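Local coordinates for methylocystis parvus OBBP MbnE (Methylocystis parvus OBBP, PDB 5ICQ), which probably binds methanobactin, a copper-chelating peptide, in the periplasm as the solute-binding component of its uptake system, at residues A234-R242 / Y258-Y267. Sequence-based numbering, arbitrary orientation.
Sequences AGARLLLKR and YNFDEIDLQY. With SO4 (sulfate ion), chain B.
Tyr258 O is gripped end-on by both terminal nitrogens of Arg242, NH1 at 3.0 Å and NH2 at 3.2 Å, which reach the carbonyl from the same face of its plane. The same guanidinium turns its NE side to Asp261, whose OD1 accepts from NE at 3.1 Å and from NH2, so this flat group is held along two edges, by a salt bridge on one side and paired bonds to a backbone carbonyl on another. The guanidinium and carboxylate planes stand 86° apart. A bend at chi3 (-46°), after an extended start with chi1 and chi2 both near 180°, brings the guanidinium to the loop 258-261. Replacing Arg242 by an alanine would be likely to leave Asp261 without this charged mate and Tyr258 O without two donors, with the loop 258-261 less firmly tied to the strand.

Beyond this loop the strands 237-242 and 262-267 run antiparallel, an example of how two edges of backbone are stitched in register while side chains alternate between faces. Leu240 N meets Ile263 O at 2.8 Å in a nearly straight bond, and reciprocal bonds join Leu238 with Leu265. Leu238, Leu240, Ile263 and Leu265 share one face, where Leu240 CG rests on Leu265 CD1 at 4.0 Å. On the other face Arg237 NE donates to Asp264 OD1 at 2.9 Å from above the carboxylate plane, while Gln266 NE2 binds OD2. Leu239 CB lies over the centre of the Arg237 guanidinium, and NH2 reaches a sulfate, probably from the crystallisation liquor, also bound by Arg65; NH1 pairs with Asp231.

The pair forms the middle of a four-stranded mixed sheet: strand 227-233 flanks 237-242, strand 65-71 runs parallel beside 262-268, and Tyr227 packs against Leu240 and Ile263 on the apolar face.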
loop_
_atom_site.group_PDB
_atom_site.type_symbol
_atom_site.label_atom_id
_atom_site.label_comp_id
_atom_site.label_asym_id
_atom_site.label_seq_id
_atom_site.Cartn_x
_atom_site.Cartn_y
_atom_site.Cartn_z
ATOM N N ALA A 234 -10.957 17.416 19.099
ATOM C CA ALA A 234 -9.627 16.839 18.912
ATOM C C ALA A 234 -9.482 15.511 19.642
ATOM O O ALA A 234 -9.864 15.382 20.808
ATOM C CB ALA A 234 -8.556 17.819 19.398
ATOM N N GLY A 235 -8.936 14.521 18.938
ATOM C CA GLY A 235 -8.722 13.200 19.491
ATOM C C GLY A 235 -9.972 12.413 19.801
ATOM O O GLY A 235 -9.869 11.308 20.347
ATOM N N ALA A 236 -11.151 12.937 19.473
ATOM C CA ALA A 236 -12.404 12.296 19.850
ATOM C C ALA A 236 -13.282 12.024 18.639
ATOM O O ALA A 236 -13.638 10.866 18.395
ATOM C CB ALA A 236 -13.156 13.153 20.875
ATOM N N ARG A 237 -13.642 13.050 17.869
ATOM C CA ARG A 237 -14.558 12.819 16.761
ATOM C C ARG A 237 -14.373 13.889 15.697
ATOM O O ARG A 237 -13.980 15.022 15.988
ATOM C CB ARG A 237 -16.021 12.773 17.228
ATOM C CG ARG A 237 -16.594 14.082 17.741
ATOM C CD ARG A 237 -17.436 14.792 16.675
ATOM N NE ARG A 237 -18.688 14.090 16.412
ATOM C CZ ARG A 237 -19.899 14.597 16.625
ATOM N NH1 ARG A 237 -20.046 15.830 17.100
ATOM N NH2 ARG A 237 -20.968 13.870 16.344
ATOM N N LEU A 238 -14.651 13.492 14.459
ATOM C CA LEU A 238 -14.756 14.394 13.319
ATOM C C LEU A 238 -16.110 14.132 12.678
ATOM O O LEU A 238 -16.413 12.988 12.327
ATOM C CB LEU A 238 -13.618 14.146 12.328
ATOM C CG LEU A 238 -13.708 14.875 10.989
ATOM C CD1 LEU A 238 -13.663 16.374 11.228
ATOM C CD2 LEU A 238 -12.585 14.428 10.040
ATOM N N LEU A 239 -16.945 15.161 12.578
ATOM C CA LEU A 239 -18.271 15.027 11.981
ATOM C C LEU A 239 -18.290 15.704 10.617
ATOM O O LEU A 239 -18.023 16.908 10.505
ATOM C CB LEU A 239 -19.357 15.619 12.877
ATOM C CG LEU A 239 -20.781 15.531 12.297
ATOM C CD1 LEU A 239 -21.267 14.082 12.203
ATOM C CD2 LEU A 239 -21.769 16.381 13.100
ATOM N N LEU A 240 -18.610 14.927 9.592
ATOM C CA LEU A 240 -18.779 15.419 8.236
ATOM C C LEU A 240 -20.262 15.500 7.918
ATOM O O LEU A 240 -21.031 14.614 8.290
ATOM C CB LEU A 240 -18.100 14.490 7.230
ATOM C CG LEU A 240 -16.628 14.201 7.491
ATOM C CD1 LEU A 240 -16.077 13.330 6.375
ATOM C CD2 LEU A 240 -15.854 15.511 7.616
ATOM N N LYS A 241 -20.663 16.561 7.233
ATOM C CA LYS A 241 -22.053 16.739 6.849
ATOM C C LYS A 241 -22.099 17.085 5.370
ATOM O O LYS A 241 -21.274 17.864 4.885
ATOM C CB LYS A 241 -22.716 17.844 7.692
ATOM C CG LYS A 241 -24.164 18.094 7.350
ATOM C CD LYS A 241 -24.830 18.914 8.441
ATOM C CE LYS A 241 -26.314 19.096 8.174
ATOM N NZ LYS A 241 -26.923 19.974 9.220
ATOM N N ARG A 242 -23.062 16.509 4.654
ATOM C CA ARG A 242 -23.130 16.720 3.218
ATOM C C ARG A 242 -23.252 18.207 2.897
ATOM O O ARG A 242 -23.939 18.955 3.598
ATOM C CB ARG A 242 -24.328 15.976 2.625
ATOM C CG ARG A 242 -24.563 16.312 1.159
ATOM C CD ARG A 242 -25.903 15.809 0.644
ATOM N NE ARG A 242 -26.169 14.429 1.042
ATOM C CZ ARG A 242 -25.582 13.372 0.502
ATOM N NH1 ARG A 242 -24.675 13.545 -0.462
ATOM N NH2 ARG A 242 -25.899 12.156 0.918
ATOM N N TYR A 258 -21.101 8.726 -1.918
ATOM C CA TYR A 258 -21.407 9.760 -0.928
ATOM C C TYR A 258 -22.911 9.833 -0.651
ATOM O O TYR A 258 -23.593 10.821 -0.924
ATOM C CB TYR A 258 -20.873 11.124 -1.373
ATOM C CG TYR A 258 -19.518 11.047 -2.001
ATOM C CD1 TYR A 258 -18.415 10.606 -1.274
ATOM C CD2 TYR A 258 -19.333 11.435 -3.318
ATOM C CE1 TYR A 258 -17.162 10.557 -1.859
ATOM C CE2 TYR A 258 -18.098 11.383 -3.907
ATOM C CZ TYR A 258 -17.021 10.948 -3.184
ATOM O OH TYR A 258 -15.791 10.908 -3.797
ATOM N N ASN A 259 -23.400 8.758 -0.062
ATOM C CA ASN A 259 -24.832 8.585 0.128
ATOM C C ASN A 259 -25.316 8.981 1.509
ATOM O O ASN A 259 -26.448 9.472 1.640
ATOM C CB ASN A 259 -25.187 7.134 -0.174
ATOM C CG ASN A 259 -24.735 6.752 -1.560
ATOM O OD1 ASN A 259 -25.095 7.430 -2.527
ATOM N ND2 ASN A 259 -23.869 5.744 -1.665
ATOM N N PHE A 260 -24.487 8.800 2.532
ATOM C CA PHE A 260 -24.864 9.218 3.872
ATOM C C PHE A 260 -24.937 10.736 3.941
ATOM O O PHE A 260 -24.139 11.442 3.316
ATOM C CB PHE A 260 -23.859 8.693 4.897
ATOM C CG PHE A 260 -23.737 7.199 4.898
ATOM C CD1 PHE A 260 -24.728 6.423 5.470
ATOM C CD2 PHE A 260 -22.636 6.572 4.315
ATOM C CE1 PHE A 260 -24.640 5.042 5.473
ATOM C CE2 PHE A 260 -22.537 5.188 4.309
ATOM C CZ PHE A 260 -23.547 4.421 4.891
ATOM N N ASP A 261 -25.911 11.240 4.707
ATOM C CA ASP A 261 -26.000 12.683 4.908
ATOM C C ASP A 261 -24.932 13.171 5.874
ATOM O O ASP A 261 -24.496 14.325 5.786
ATOM C CB ASP A 261 -27.395 13.069 5.411
ATOM C CG ASP A 261 -28.447 13.083 4.294
ATOM O OD1 ASP A 261 -28.071 13.033 3.099
ATOM O OD2 ASP A 261 -29.654 13.168 4.611
ATOM N N GLU A 262 -24.479 12.304 6.777
ATOM C CA GLU A 262 -23.476 12.651 7.770
ATOM C C GLU A 262 -22.579 11.453 8.005
ATOM O O GLU A 262 -23.031 10.307 7.957
ATOM C CB GLU A 262 -24.104 13.060 9.117
ATOM C CG GLU A 262 -24.764 14.427 9.122
ATOM C CD GLU A 262 -25.737 14.595 10.270
ATOM O OE1 GLU A 262 -26.785 15.241 10.067
ATOM O OE2 GLU A 262 -25.462 14.069 11.371
ATOM N N ILE A 263 -21.308 11.728 8.283
ATOM C CA ILE A 263 -20.339 10.700 8.643
ATOM C C ILE A 263 -19.677 11.134 9.941
ATOM O O ILE A 263 -19.038 12.192 9.984
ATOM C CB ILE A 263 -19.273 10.494 7.561
ATOM C CG1 ILE A 263 -19.936 10.144 6.223
ATOM C CG2 ILE A 263 -18.289 9.398 8.024
ATOM C CD1 ILE A 263 -19.009 10.291 5.043
ATOM N N ASP A 264 -19.808 10.319 10.984
ATOM C CA ASP A 264 -19.223 10.620 12.290
ATOM C C ASP A 264 -18.050 9.678 12.520
ATOM O O ASP A 264 -18.242 8.471 12.717
ATOM C CB ASP A 264 -20.266 10.486 13.397
ATOM C CG ASP A 264 -19.729 10.912 14.763
ATOM O OD1 ASP A 264 -18.750 11.691 14.811
ATOM O OD2 ASP A 264 -20.289 10.471 15.788
ATOM N N LEU A 265 -16.836 10.225 12.470
ATOM C CA LEU A 265 -15.614 9.447 12.653
ATOM C C LEU A 265 -15.191 9.568 14.112
ATOM O O LEU A 265 -14.747 10.635 14.544
ATOM C CB LEU A 265 -14.497 9.932 11.729
ATOM C CG LEU A 265 -14.764 9.781 10.224
ATOM C CD1 LEU A 265 -15.335 11.066 9.641
ATOM C CD2 LEU A 265 -13.509 9.365 9.471
ATOM N N GLN A 266 -15.315 8.477 14.862
ATOM C CA GLN A 266 -14.989 8.460 16.285
ATOM C C GLN A 266 -13.700 7.687 16.517
ATOM O O GLN A 266 -13.500 6.614 15.939
ATOM C CB GLN A 266 -16.105 7.819 17.107
ATOM C CG GLN A 266 -17.481 8.406 16.903
ATOM C CD GLN A 266 -18.525 7.640 17.693
ATOM O OE1 GLN A 266 -18.196 6.954 18.656
ATOM N NE2 GLN A 266 -19.785 7.754 17.291
ATOM N N TYR A 267 -12.844 8.223 17.385
ATOM C CA TYR A 267 -11.542 7.641 17.666
ATOM C C TYR A 267 -11.552 6.962 19.031
ATOM O O TYR A 267 -12.154 7.469 19.983
ATOM C CB TYR A 267 -10.440 8.708 17.592
ATOM C CG TYR A 267 -10.040 9.001 16.160
ATOM C CD1 TYR A 267 -10.852 9.774 15.332
ATOM C CD2 TYR A 267 -8.872 8.481 15.628
ATOM C CE1 TYR A 267 -10.500 10.027 14.023
ATOM C CE2 TYR A 267 -8.510 8.729 14.312
ATOM C CZ TYR A 267 -9.331 9.511 13.520
ATOM O OH TYR A 267 -8.976 9.762 12.217
HETATM S S SO4 B . -24.105 15.513 17.292
HETATM O O1 SO4 B . -23.818 16.902 16.956
HETATM O O2 SO4 B . -23.209 15.042 18.342
HETATM O O3 SO4 B . -25.483 15.383 17.763
HETATM O O4 SO4 B . -23.922 14.707 16.095
#